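Local coordinates for acetyl-CoA hydrolase/transferase family protein (Porphyromonas gingivalis, PDB 2NVV) that probably hydrolyses acetyl-CoA or transfers its coenzyme A to another carboxylate, and binds zinc at sites shared between two subunits, at residues A353-I358 with M408-D413; V21-F26 with I55-G60; D251-Q256 with G346-N351; G427-R432 with D445-P450; Y335-E340 with G380-N385. All coordinates share one frame; numbering follows the deposited sequence.

Contact 1. Residues A353-I358 with M408-D413. With ZN (zinc ion), chain H.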
# COMPACT_ATOMS: atom_id res chain seq x y z
N ALA A 353 -8.61 12.66 -7.01
CA ALA A 353 -7.69 13.25 -6.06
C ALA A 353 -8.25 14.59 -5.60
O ALA A 353 -8.70 15.36 -6.44
CB ALA A 353 -6.34 13.44 -6.70
N LEU A 354 -8.25 14.85 -4.29
CA LEU A 354 -8.74 16.14 -3.79
C LEU A 354 -7.70 17.13 -4.25
O LEU A 354 -8.01 18.22 -4.71
CB LEU A 354 -8.79 16.19 -2.26
CG LEU A 354 -9.84 15.36 -1.55
CD1 LEU A 354 -10.00 15.89 -0.13
CD2 LEU A 354 -11.16 15.43 -2.31
N GLU A 355 -6.45 16.70 -4.12
CA GLU A 355 -5.31 17.49 -4.54
C GLU A 355 -4.13 16.55 -4.78
O GLU A 355 -4.12 15.41 -4.32
CB GLU A 355 -4.98 18.53 -3.48
CG GLU A 355 -4.19 18.02 -2.29
CD GLU A 355 -3.92 19.12 -1.28
OE1 GLU A 355 -4.03 20.31 -1.65
OE2 GLU A 355 -3.59 18.80 -0.12
N ALA A 356 -3.13 17.03 -5.51
CA ALA A 356 -1.94 16.25 -5.81
C ALA A 356 -0.76 17.21 -5.81
O ALA A 356 -0.95 18.41 -6.01
CB ALA A 356 -2.07 15.59 -7.18
N ASP A 357 0.44 16.71 -5.56
CA ASP A 357 1.60 17.59 -5.60
C ASP A 357 2.50 17.20 -6.76
O ASP A 357 2.35 16.12 -7.35
CB ASP A 357 2.38 17.62 -4.28
CG ASP A 357 2.96 16.27 -3.89
OD1 ASP A 357 3.45 15.55 -4.78
OD2 ASP A 357 2.94 15.95 -2.68
N ILE A 358 3.43 18.08 -7.10
CA ILE A 358 4.34 17.87 -8.22
C ILE A 358 5.24 16.65 -8.15
O ILE A 358 5.97 16.36 -9.10
CB ILE A 358 5.20 19.15 -8.44
CG1 ILE A 358 5.84 19.59 -7.12
CG2 ILE A 358 4.32 20.28 -8.99
CD1 ILE A 358 6.71 20.85 -7.22
N MSE A 408 3.35 20.55 -2.03
CA MSE A 408 3.25 19.36 -1.19
C MSE A 408 1.81 19.20 -0.74
O MSE A 408 1.17 20.19 -0.40
CB MSE A 408 4.14 19.49 0.05
CG MSE A 408 4.24 18.20 0.86
SE MSE A 408 5.03 18.41 2.63
CE MSE A 408 6.92 18.26 2.19
N VAL A 409 1.29 17.97 -0.77
CA VAL A 409 -0.10 17.74 -0.35
C VAL A 409 -0.20 17.90 1.17
O VAL A 409 0.64 17.40 1.92
CB VAL A 409 -0.62 16.32 -0.77
CG1 VAL A 409 -0.81 16.25 -2.27
CG2 VAL A 409 0.34 15.25 -0.32
N ALA A 410 -1.24 18.61 1.62
CA ALA A 410 -1.48 18.86 3.03
C ALA A 410 -1.80 17.58 3.80
O ALA A 410 -1.85 17.59 5.03
CB ALA A 410 -2.60 19.87 3.20
N HIS A 411 -2.02 16.50 3.07
CA HIS A 411 -2.33 15.20 3.67
C HIS A 411 -1.99 14.12 2.66
O HIS A 411 -2.50 14.14 1.55
CB HIS A 411 -3.81 15.10 4.02
CG HIS A 411 -4.16 13.84 4.75
ND1 HIS A 411 -3.84 13.64 6.08
CD2 HIS A 411 -4.77 12.71 4.33
CE1 HIS A 411 -4.24 12.43 6.44
NE2 HIS A 411 -4.81 11.85 5.40
N HIS A 412 -1.12 13.19 3.04
CA HIS A 412 -0.72 12.11 2.15
C HIS A 412 -1.54 10.83 2.31
O HIS A 412 -1.53 10.21 3.37
CB HIS A 412 0.76 11.78 2.35
CG HIS A 412 1.69 12.90 1.99
ND1 HIS A 412 2.67 12.77 1.01
CD2 HIS A 412 1.81 14.15 2.48
CE1 HIS A 412 3.34 13.90 0.92
NE2 HIS A 412 2.85 14.75 1.80
N ASP A 413 -2.23 10.45 1.25
CA ASP A 413 -3.00 9.21 1.23
C ASP A 413 -2.34 8.19 0.31
O ASP A 413 -2.38 6.98 0.58
CB ASP A 413 -4.44 9.48 0.78
CG ASP A 413 -5.27 10.09 1.88
OD1 ASP A 413 -5.23 9.56 3.00
OD2 ASP A 413 -5.97 11.10 1.63
ZN ZN H . -5.16 9.55 5.48
O HOH W 1 -3.15 8.79 5.13
O HOH W 2 -7.45 10.22 5.57
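E355 and D357 reach from strand 355-357 to the backbone of the loop 408-413, which carries part of a zinc site at the subunit interface; a classic beta bulge at L354-E355, opposite N363, interrupts the pairing with strand 362-367. The close packing is round V409. Its CG1 lies against the strand backbone, 3.5 Å from N of D357, and its CG2 is over the ring centre of H412. Two carboxylates hold the loop beside it. E355 OE2 accepts from N of A410 at 2.9 Å, met from above the carboxylate plane, and has a second donor in N363 ND2. A chi1 of 62° tucks CG of D357 between its backbone N and carbonyl carbon and turns OD2 to N of V409, which it takes at 3.2 Å on its anti lone pair. OD1 of D357 turns to N of F359 and ND2 of N361, so both oxygens of this buried carboxylate are satisfied. Beyond A410 the two segments part. H412 barely meets the strand and stacks on H412 of the second subunit, whereas H411 and D413 turn to the metal. The looser side is the metal site, where two waters bind the zinc ion and E416 and H417 of the second subunit complete its six ligands. From this loop, NE2 of H411 binds zinc at 2.3 Å and OD1 of D413 binds it at 2.5 Å.

Contact 2. Residues V21-F26 with I55-G60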
# COMPACT_ATOMS: atom_id res chain seq x y z
N VAL A 21 -22.26 -2.01 16.93
CA VAL A 21 -23.17 -2.49 15.90
C VAL A 21 -22.56 -2.48 14.51
O VAL A 21 -21.90 -1.52 14.10
CB VAL A 21 -24.47 -1.64 15.89
CG1 VAL A 21 -25.50 -2.30 15.00
CG2 VAL A 21 -25.01 -1.48 17.30
N GLY A 22 -22.78 -3.57 13.79
CA GLY A 22 -22.29 -3.68 12.43
C GLY A 22 -23.50 -3.62 11.53
O GLY A 22 -24.51 -4.24 11.81
N PHE A 23 -23.40 -2.85 10.45
CA PHE A 23 -24.51 -2.72 9.51
C PHE A 23 -24.16 -3.32 8.15
O PHE A 23 -23.02 -3.29 7.72
CB PHE A 23 -24.87 -1.24 9.36
CG PHE A 23 -25.02 -0.51 10.66
CD1 PHE A 23 -23.90 -0.03 11.34
CD2 PHE A 23 -26.28 -0.28 11.21
CE1 PHE A 23 -24.03 0.67 12.55
CE2 PHE A 23 -26.41 0.42 12.41
CZ PHE A 23 -25.28 0.89 13.08
N SER A 24 -25.16 -3.87 7.48
CA SER A 24 -24.97 -4.48 6.17
C SER A 24 -24.90 -3.42 5.07
O SER A 24 -25.07 -2.22 5.33
CB SER A 24 -26.13 -5.42 5.86
OG SER A 24 -27.35 -4.70 5.69
N GLY A 25 -24.63 -3.87 3.85
CA GLY A 25 -24.56 -2.94 2.73
C GLY A 25 -23.22 -2.28 2.44
O GLY A 25 -22.27 -2.40 3.20
N PHE A 26 -23.17 -1.57 1.32
CA PHE A 26 -21.99 -0.84 0.90
C PHE A 26 -22.57 0.37 0.18
O PHE A 26 -23.17 0.23 -0.88
CB PHE A 26 -21.16 -1.69 -0.07
CG PHE A 26 -19.78 -1.16 -0.30
CD1 PHE A 26 -18.81 -1.28 0.69
CD2 PHE A 26 -19.45 -0.57 -1.51
CE1 PHE A 26 -17.52 -0.81 0.47
CE2 PHE A 26 -18.17 -0.10 -1.75
CZ PHE A 26 -17.20 -0.22 -0.76
N ILE A 55 -23.22 4.09 20.47
CA ILE A 55 -22.84 2.76 20.00
C ILE A 55 -21.63 2.84 19.08
O ILE A 55 -21.36 3.87 18.47
CB ILE A 55 -23.98 2.11 19.20
CG1 ILE A 55 -24.35 3.03 18.02
CG2 ILE A 55 -25.19 1.86 20.10
CD1 ILE A 55 -25.35 2.43 17.03
N GLY A 56 -20.90 1.73 19.00
CA GLY A 56 -19.74 1.67 18.13
C GLY A 56 -20.31 1.27 16.80
O GLY A 56 -21.24 0.48 16.76
N MSE A 57 -19.77 1.79 15.70
CA MSE A 57 -20.31 1.47 14.39
C MSE A 57 -19.31 0.93 13.38
O MSE A 57 -18.32 1.57 13.08
CB MSE A 57 -20.98 2.71 13.80
CG MSE A 57 -22.11 3.27 14.63
SE MSE A 57 -22.77 4.95 13.93
CE MSE A 57 -23.45 4.31 12.24
N PHE A 58 -19.60 -0.25 12.86
CA PHE A 58 -18.77 -0.89 11.84
C PHE A 58 -19.69 -1.01 10.63
O PHE A 58 -20.78 -1.60 10.73
CB PHE A 58 -18.35 -2.32 12.24
CG PHE A 58 -17.50 -2.42 13.48
CD1 PHE A 58 -18.01 -3.00 14.65
CD2 PHE A 58 -16.17 -2.00 13.46
CE1 PHE A 58 -17.21 -3.16 15.78
CE2 PHE A 58 -15.36 -2.15 14.59
CZ PHE A 58 -15.88 -2.74 15.75
N THR A 59 -19.27 -0.47 9.49
CA THR A 59 -20.08 -0.55 8.27
C THR A 59 -19.18 -1.00 7.11
O THR A 59 -17.98 -1.19 7.28
CB THR A 59 -20.69 0.82 7.90
OG1 THR A 59 -19.64 1.73 7.55
CG2 THR A 59 -21.46 1.38 9.06
N GLY A 60 -19.77 -1.17 5.93
CA GLY A 60 -18.99 -1.56 4.77
C GLY A 60 -18.29 -0.30 4.30
O GLY A 60 -17.06 -0.22 4.29
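V21 and G22 pair in parallel with M57 and F58, and three backbone hydrogen bonds form the first shell. V21 N gives to O of G56 at 2.7 Å, F58 N gives to O of V21 at 2.9 Å, and F23 N gives to O of F58 at 2.9 Å. Two CA-H...O contacts accompany them, M57 CA to V21 O and G22 CA to F58 O.

Side chains close one face of the pair. F23 swings its ring across to the other strand (chi1 -48°), where CE1 is 3.7 Å from the CE of M57, a selenomethionine, and CD1 is 3.6 Å from CG2 of T59. I55 CD1 comes to the edge of this ring, near its plane, and also touches CG2 of V21 at 3.9 Å. V21 CG1 lies over one face of the same ring, offset toward the rim. M57 bends at its third torsion, which brings CE round to F23.

Further out, helix 65-73 packs on F23 and M57 through L67, and strand 122-127 bonds to G22 on its other side. Helix 35-47 connects the two strands in a beta-alpha-beta unit of the N-terminal parallel sheet. Past the strands, F26 lays CD1 and CE1 against G60, whose O accepts from NE2 of Q333. F26 is also about 4 Å, side chain to side chain, from E284, the predicted thioester-forming glutamate. Backbone hydrogen bonds set the register while the side chains between the strands are apolar, which probably leaves polar chemistry to the loops at their C-terminal ends, where F26 approaches E284.

Contact 3. Residues D251-Q256 with G346-N351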
# COMPACT_ATOMS: atom_id res chain seq x y z
N ASP A 251 -6.17 -7.20 -25.39
CA ASP A 251 -7.56 -7.48 -25.03
C ASP A 251 -8.01 -6.66 -23.82
O ASP A 251 -9.09 -6.89 -23.29
CB ASP A 251 -7.74 -8.96 -24.71
CG ASP A 251 -7.48 -9.85 -25.90
OD1 ASP A 251 -8.04 -9.58 -26.98
OD2 ASP A 251 -6.72 -10.83 -25.75
N PHE A 252 -7.17 -5.73 -23.38
CA PHE A 252 -7.47 -4.87 -22.23
C PHE A 252 -7.42 -5.65 -20.91
O PHE A 252 -7.03 -6.82 -20.88
CB PHE A 252 -8.85 -4.22 -22.41
CG PHE A 252 -8.97 -2.86 -21.79
CD1 PHE A 252 -10.21 -2.37 -21.40
CD2 PHE A 252 -7.86 -2.04 -21.63
CE1 PHE A 252 -10.33 -1.09 -20.86
CE2 PHE A 252 -7.98 -0.76 -21.10
CZ PHE A 252 -9.21 -0.29 -20.71
N LEU A 253 -7.84 -5.00 -19.83
CA LEU A 253 -7.82 -5.59 -18.49
C LEU A 253 -9.04 -5.13 -17.69
O LEU A 253 -9.80 -4.27 -18.14
CB LEU A 253 -6.55 -5.14 -17.77
CG LEU A 253 -5.33 -6.07 -17.64
CD1 LEU A 253 -5.29 -7.07 -18.75
CD2 LEU A 253 -4.07 -5.23 -17.62
N PRO A 254 -9.27 -5.71 -16.49
CA PRO A 254 -10.42 -5.32 -15.67
C PRO A 254 -10.24 -3.88 -15.22
O PRO A 254 -9.10 -3.44 -15.02
CB PRO A 254 -10.36 -6.28 -14.49
CG PRO A 254 -9.71 -7.48 -15.06
CD PRO A 254 -8.60 -6.88 -15.90
N LEU A 255 -11.35 -3.16 -15.06
CA LEU A 255 -11.27 -1.77 -14.62
C LEU A 255 -11.93 -1.51 -13.28
O LEU A 255 -12.78 -2.26 -12.83
CB LEU A 255 -11.91 -0.82 -15.63
CG LEU A 255 -11.31 -0.66 -17.03
CD1 LEU A 255 -12.17 0.33 -17.78
CD2 LEU A 255 -9.88 -0.15 -16.96
N GLN A 256 -11.50 -0.43 -12.64
CA GLN A 256 -12.04 0.00 -11.37
C GLN A 256 -12.04 1.52 -11.42
O GLN A 256 -11.04 2.14 -11.83
CB GLN A 256 -11.19 -0.50 -10.21
CG GLN A 256 -11.67 -0.03 -8.84
CD GLN A 256 -11.17 1.35 -8.47
OE1 GLN A 256 -9.99 1.67 -8.66
NE2 GLN A 256 -12.05 2.17 -7.93
N GLY A 346 -4.66 -7.90 -12.72
CA GLY A 346 -4.09 -6.76 -13.40
C GLY A 346 -5.13 -5.67 -13.59
O GLY A 346 -5.24 -5.04 -14.65
N VAL A 347 -5.92 -5.44 -12.55
CA VAL A 347 -6.96 -4.44 -12.57
C VAL A 347 -6.38 -3.06 -12.78
O VAL A 347 -5.45 -2.66 -12.07
CB VAL A 347 -7.76 -4.44 -11.25
CG1 VAL A 347 -8.89 -3.43 -11.33
CG2 VAL A 347 -8.31 -5.81 -10.97
N ILE A 348 -6.93 -2.33 -13.75
CA ILE A 348 -6.48 -0.97 -14.01
C ILE A 348 -7.38 -0.10 -13.14
O ILE A 348 -8.60 -0.16 -13.26
CB ILE A 348 -6.64 -0.60 -15.51
CG1 ILE A 348 -5.64 -1.42 -16.33
CG2 ILE A 348 -6.43 0.91 -15.72
CD1 ILE A 348 -5.81 -1.31 -17.80
N THR A 349 -6.78 0.70 -12.27
CA THR A 349 -7.54 1.54 -11.35
C THR A 349 -7.51 3.02 -11.69
O THR A 349 -6.46 3.57 -12.02
CB THR A 349 -7.04 1.34 -9.89
OG1 THR A 349 -5.70 1.79 -9.77
CG2 THR A 349 -7.08 -0.12 -9.50
N ILE A 350 -8.67 3.66 -11.58
CA ILE A 350 -8.84 5.08 -11.86
C ILE A 350 -9.60 5.70 -10.70
O ILE A 350 -10.78 5.41 -10.49
CB ILE A 350 -9.63 5.28 -13.16
CG1 ILE A 350 -9.12 4.32 -14.24
CG2 ILE A 350 -9.48 6.72 -13.65
CD1 ILE A 350 -10.15 4.00 -15.29
N ASN A 351 -8.93 6.58 -9.96
CA ASN A 351 -9.51 7.22 -8.80
C ASN A 351 -9.31 8.72 -8.83
O ASN A 351 -8.49 9.22 -9.59
CB ASN A 351 -8.88 6.63 -7.54
CG ASN A 351 -9.35 5.21 -7.28
OD1 ASN A 351 -10.41 4.99 -6.71
ND2 ASN A 351 -8.56 4.23 -7.71
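Q256 and N351 meet amide to amide, their side chains crossing at about a right angle while the amide planes lie only 24° apart. OE1 of Q256 accepts from ND2 of N351 at 3.1 Å, in its carbonyl plane on a lone pair, although it sits tilted out of the N351 amide plane. The return bond, NE2 of Q256 to OD1 of N351, is weak at 3.5 Å. The pairing depends on a bend at chi2 of Q256 (-84°), which turns the amide along the strand past T349, with OE1 close to the T349 CB.

L255 and I348 behave differently: they lie side by side, pointing the same way, with CD2 of L255 3.6 Å from CB of I348. The tip of I348, CD1, continues to CB of L253 at 3.9 Å and to CE2 of F252, whose side chain stands at about a right angle to it. On the other face V347 CG1 packs on CB of Q256.

Beneath these side chains the strands run parallel. I348 N bonds to O of P254 at 2.7 Å, Q256 N to O of I348 at 3.0 Å, and I350 N to O of Q256 at 2.8 Å. G346, with positive phi, ends the preceding helix in a Schellman motif and hands the chain to strand 348-352. Q256 also packs beside E284, the predicted thioester-forming glutamate, so the amide pair probably helps line the active site. Strand 348-352 lies between 255-257 and 389-392 in the mixed sheet; F382 of helix 379-385 packs on Q256 and T349, and F279 and M281 of strand 279-282 pack on L255.

Contact 4. Residues G427-R432 with D445-P450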
# COMPACT_ATOMS: atom_id res chain seq x y z
N GLY A 427 -4.11 17.32 -19.83
CA GLY A 427 -3.29 16.27 -20.40
C GLY A 427 -2.97 15.21 -19.38
O GLY A 427 -3.50 15.25 -18.28
N VAL A 428 -2.10 14.27 -19.74
CA VAL A 428 -1.75 13.19 -18.83
C VAL A 428 -0.26 13.18 -18.48
O VAL A 428 0.60 13.47 -19.32
CB VAL A 428 -2.13 11.81 -19.42
CG1 VAL A 428 -3.41 11.92 -20.21
CG2 VAL A 428 -1.02 11.28 -20.28
N ALA A 429 0.05 12.85 -17.23
CA ALA A 429 1.43 12.79 -16.77
C ALA A 429 1.78 11.38 -16.34
O ALA A 429 1.38 10.94 -15.27
CB ALA A 429 1.64 13.76 -15.60
N ASP A 430 2.50 10.67 -17.19
CA ASP A 430 2.91 9.31 -16.88
C ASP A 430 4.14 9.45 -15.99
O ASP A 430 5.20 9.91 -16.43
CB ASP A 430 3.28 8.56 -18.16
CG ASP A 430 3.28 7.06 -17.96
OD1 ASP A 430 3.66 6.61 -16.86
OD2 ASP A 430 2.92 6.34 -18.91
N LEU A 431 4.00 9.04 -14.74
CA LEU A 431 5.06 9.16 -13.76
C LEU A 431 6.07 8.02 -13.71
O LEU A 431 7.11 8.14 -13.06
CB LEU A 431 4.43 9.34 -12.38
CG LEU A 431 3.89 10.72 -11.95
CD1 LEU A 431 3.37 11.50 -13.14
CD2 LEU A 431 2.83 10.54 -10.90
N ARG A 432 5.77 6.93 -14.40
CA ARG A 432 6.66 5.77 -14.39
C ARG A 432 8.06 6.00 -14.93
O ARG A 432 8.24 6.64 -15.96
CB ARG A 432 6.00 4.60 -15.13
CG ARG A 432 4.82 3.99 -14.38
CD ARG A 432 4.02 3.06 -15.26
NE ARG A 432 3.44 3.78 -16.39
CZ ARG A 432 2.68 3.22 -17.33
NH1 ARG A 432 2.20 3.96 -18.31
NH2 ARG A 432 2.40 1.92 -17.28
N ASP A 445 3.83 20.55 -16.79
CA ASP A 445 3.59 20.78 -18.21
C ASP A 445 2.31 20.14 -18.76
O ASP A 445 1.70 20.68 -19.69
CB ASP A 445 4.78 20.27 -19.02
CG ASP A 445 6.05 21.04 -18.73
OD1 ASP A 445 7.12 20.58 -19.18
OD2 ASP A 445 5.99 22.10 -18.06
N LYS A 446 1.91 19.00 -18.21
CA LYS A 446 0.74 18.28 -18.71
C LYS A 446 -0.57 18.37 -17.94
O LYS A 446 -1.64 18.38 -18.54
CB LYS A 446 1.09 16.80 -18.88
CG LYS A 446 2.33 16.51 -19.72
CD LYS A 446 2.30 17.20 -21.10
CE LYS A 446 2.83 16.26 -22.20
NZ LYS A 446 4.17 15.68 -21.92
N CYS A 447 -0.49 18.44 -16.61
CA CYS A 447 -1.69 18.46 -15.78
C CYS A 447 -2.08 19.77 -15.10
O CYS A 447 -3.26 20.11 -15.00
CB CYS A 447 -1.58 17.37 -14.72
SG CYS A 447 -1.31 15.70 -15.41
N VAL A 448 -1.08 20.48 -14.59
CA VAL A 448 -1.28 21.75 -13.91
C VAL A 448 -1.94 22.81 -14.81
O VAL A 448 -1.67 22.88 -16.02
CB VAL A 448 0.07 22.29 -13.39
CG1 VAL A 448 -0.12 23.62 -12.67
CG2 VAL A 448 0.70 21.28 -12.46
N HIS A 449 -2.79 23.64 -14.22
CA HIS A 449 -3.47 24.69 -14.96
C HIS A 449 -2.46 25.81 -15.25
O HIS A 449 -1.68 26.19 -14.37
CB HIS A 449 -4.64 25.23 -14.12
CG HIS A 449 -5.42 26.31 -14.80
ND1 HIS A 449 -4.87 27.51 -15.17
CD2 HIS A 449 -6.73 26.37 -15.15
CE1 HIS A 449 -5.80 28.27 -15.71
NE2 HIS A 449 -6.94 27.60 -15.71
N PRO A 450 -2.46 26.34 -16.49
CA PRO A 450 -1.53 27.41 -16.89
C PRO A 450 -1.26 28.47 -15.83
O PRO A 450 -0.12 28.90 -15.67
CB PRO A 450 -2.20 27.97 -18.14
CG PRO A 450 -2.73 26.70 -18.78
CD PRO A 450 -3.37 25.99 -17.60
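With chi1 of -56°, C447 sets SG opposite its carbonyl carbon and close to its own backbone N, where the sulfur meets strand 427-430. SG is 3.5 Å from CB of A429 and 3.6 Å from O of G427. K446 has a similar first torsion, -53°, and lays CB and CG alongside O of V428, with CB at 3.4 Å; further bends then carry the lysine chain off, its NZ making a long, weak ion pair with E442. Apart from the sulfur on A429, what meets here is mostly aliphatic side chain against backbone. G427 lies with its CA next to K446, and its N comes near the lysine O, but the angle is too poor for a hydrogen bond.

The contact closes a strand-helix unit: strand 427-430, the antiparallel outer strand of the mixed sheet, leads into helix 436-446, and the end of that helix folds back on the start of the strand. Where the strand gives out, D430 makes an Asx turn, OD1 accepting from N of R432. The same oxygen takes NE of R432 at 2.9 Å through its syn lone pair, while NH1 reaches OD2 at 2.6 Å, a side-on grip that holds the guanidinium nearly coplanar with its partners. E242 gives NH1 a second salt bridge, and F116 of the second subunit makes a cation-pi contact with R432. On the helix side, O of C447 accepts from OG of S424 in the adjoining strand 421-424.

Contact 5. Residues Y335-E340 with G380-N385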
# COMPACT_ATOMS: atom_id res chain seq x y z
N TYR A 335 -13.33 -9.13 -0.71
CA TYR A 335 -12.98 -9.71 -2.01
C TYR A 335 -12.98 -8.70 -3.15
O TYR A 335 -12.07 -8.71 -3.97
CB TYR A 335 -13.92 -10.85 -2.35
CG TYR A 335 -13.70 -12.07 -1.48
CD1 TYR A 335 -14.29 -12.18 -0.23
CD2 TYR A 335 -12.86 -13.10 -1.92
CE1 TYR A 335 -14.07 -13.29 0.57
CE2 TYR A 335 -12.63 -14.21 -1.13
CZ TYR A 335 -13.23 -14.31 0.11
OH TYR A 335 -12.99 -15.42 0.88
N SER A 336 -13.99 -7.84 -3.21
CA SER A 336 -14.06 -6.84 -4.27
C SER A 336 -12.84 -5.90 -4.28
O SER A 336 -12.44 -5.40 -5.33
CB SER A 336 -15.35 -6.02 -4.14
OG SER A 336 -15.33 -5.17 -3.01
N ASN A 337 -12.24 -5.69 -3.11
CA ASN A 337 -11.08 -4.80 -2.98
C ASN A 337 -9.81 -5.54 -2.60
O ASN A 337 -8.85 -4.93 -2.17
CB ASN A 337 -11.34 -3.75 -1.89
CG ASN A 337 -12.50 -2.84 -2.21
OD1 ASN A 337 -13.49 -3.26 -2.82
ND2 ASN A 337 -12.40 -1.59 -1.79
N ASN A 338 -9.80 -6.85 -2.76
CA ASN A 338 -8.64 -7.62 -2.35
C ASN A 338 -7.36 -7.43 -3.16
O ASN A 338 -7.34 -7.58 -4.37
CB ASN A 338 -9.00 -9.11 -2.31
CG ASN A 338 -8.03 -9.92 -1.47
OD1 ASN A 338 -6.90 -10.18 -1.87
ND2 ASN A 338 -8.47 -10.29 -0.28
N PRO A 339 -6.26 -7.08 -2.47
CA PRO A 339 -4.95 -6.86 -3.10
C PRO A 339 -4.53 -8.05 -3.96
O PRO A 339 -4.04 -7.89 -5.07
CB PRO A 339 -4.03 -6.66 -1.89
CG PRO A 339 -4.94 -5.96 -0.90
CD PRO A 339 -6.22 -6.74 -1.03
N GLU A 340 -4.73 -9.25 -3.43
CA GLU A 340 -4.39 -10.49 -4.14
C GLU A 340 -5.12 -10.57 -5.49
O GLU A 340 -4.51 -10.83 -6.53
CB GLU A 340 -4.76 -11.70 -3.28
CG GLU A 340 -4.45 -13.06 -3.89
CD GLU A 340 -4.85 -14.23 -3.00
OE1 GLU A 340 -4.62 -14.17 -1.78
OE2 GLU A 340 -5.40 -15.22 -3.52
N GLY A 380 -6.67 3.02 -1.77
CA GLY A 380 -5.38 2.45 -1.43
C GLY A 380 -5.32 0.98 -1.86
O GLY A 380 -4.34 0.56 -2.48
N ASP A 381 -6.35 0.20 -1.54
CA ASP A 381 -6.39 -1.22 -1.92
C ASP A 381 -6.14 -1.37 -3.42
O ASP A 381 -5.39 -2.23 -3.85
CB ASP A 381 -7.76 -1.84 -1.60
CG ASP A 381 -8.05 -1.92 -0.11
OD1 ASP A 381 -7.23 -2.46 0.66
OD2 ASP A 381 -9.12 -1.45 0.31
N PHE A 382 -6.79 -0.52 -4.21
CA PHE A 382 -6.67 -0.55 -5.65
C PHE A 382 -5.37 0.07 -6.18
O PHE A 382 -4.53 -0.63 -6.75
CB PHE A 382 -7.88 0.14 -6.25
CG PHE A 382 -9.14 -0.68 -6.15
CD1 PHE A 382 -9.33 -1.78 -6.97
CD2 PHE A 382 -10.12 -0.36 -5.22
CE1 PHE A 382 -10.47 -2.55 -6.86
CE2 PHE A 382 -11.27 -1.13 -5.11
CZ PHE A 382 -11.44 -2.23 -5.93
N THR A 383 -5.22 1.37 -6.00
CA THR A 383 -4.02 2.09 -6.46
C THR A 383 -2.72 1.32 -6.23
O THR A 383 -1.95 1.10 -7.16
CB THR A 383 -3.87 3.45 -5.75
OG1 THR A 383 -5.01 4.27 -6.02
CG2 THR A 383 -2.62 4.15 -6.22
N ARG A 384 -2.51 0.92 -4.98
CA ARG A 384 -1.31 0.19 -4.60
C ARG A 384 -1.03 -1.07 -5.41
O ARG A 384 0.12 -1.34 -5.77
CB ARG A 384 -1.35 -0.15 -3.11
CG ARG A 384 -0.21 -1.05 -2.65
CD ARG A 384 1.14 -0.36 -2.78
NE ARG A 384 1.41 0.51 -1.63
CZ ARG A 384 1.88 0.09 -0.46
NH1 ARG A 384 2.09 0.95 0.53
NH2 ARG A 384 2.15 -1.20 -0.28
N ASN A 385 -2.07 -1.84 -5.72
CA ASN A 385 -1.88 -3.10 -6.44
C ASN A 385 -2.31 -3.18 -7.91
O ASN A 385 -2.17 -4.22 -8.53
CB ASN A 385 -2.55 -4.23 -5.67
CG ASN A 385 -2.11 -4.28 -4.22
OD1 ASN A 385 -2.84 -3.86 -3.31
ND2 ASN A 385 -0.90 -4.76 -3.99
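N337 and P339 pack on D381, F382 and N385 where a helix break meets helix 379-385. Helix 333-336 ends before N337, and N338 is the N-cap of the next helix, its OD1 accepting from N of E340 at 2.8 Å.

Packing joins the segments, for no hydrogen bond crosses between them. With chi1 -73°, CG of F382 lies anti to the carbonyl carbon and the ring reaches the break, CZ 3.4 Å from O of S336 and CE2 3.5 Å from ND2 of N337; the ring and the N337 amide are inclined by 58°. D381 crosses N337 at a slant, its CB 3.3 Å from the backbone O of N337, with carboxylate and amide planes 73° apart. P339 rests its ring against the N385 side chain.

Polar bonds link the subunits from the same helix, R384 NH2 to O of G380 of the second subunit and the reciprocal pair. Others fix D381 and N337. OD1 of D381 bonds to OG of S106. The N337 amide is gripped at both ends, which settles its rotation: ND2 bonds to OE2 of E284, the predicted catalytic glutamate, and OD1 accepts from OG of S336 at 2.7 Å.

Overall arrangement
From the N terminus, contact 2 closes first, joining neighbouring strands of the N-terminal parallel sheet through one helix. Contact 3 then closes a long loop, pairing strand 255-257 with strand 348-352 of the mixed sheet. Contact 5 opens within that loop and ends beyond it, so the two cross and touch each other. Contact 1 begins just after contact 3 and crosses contact 5, binding the small four-stranded sheet to the zinc loop. Contact 4 follows in series at the far edge of the mixed sheet. Contacts 2, 3 and 5 converge on E284; contacts 1, 4 and 5 also reach the second subunit.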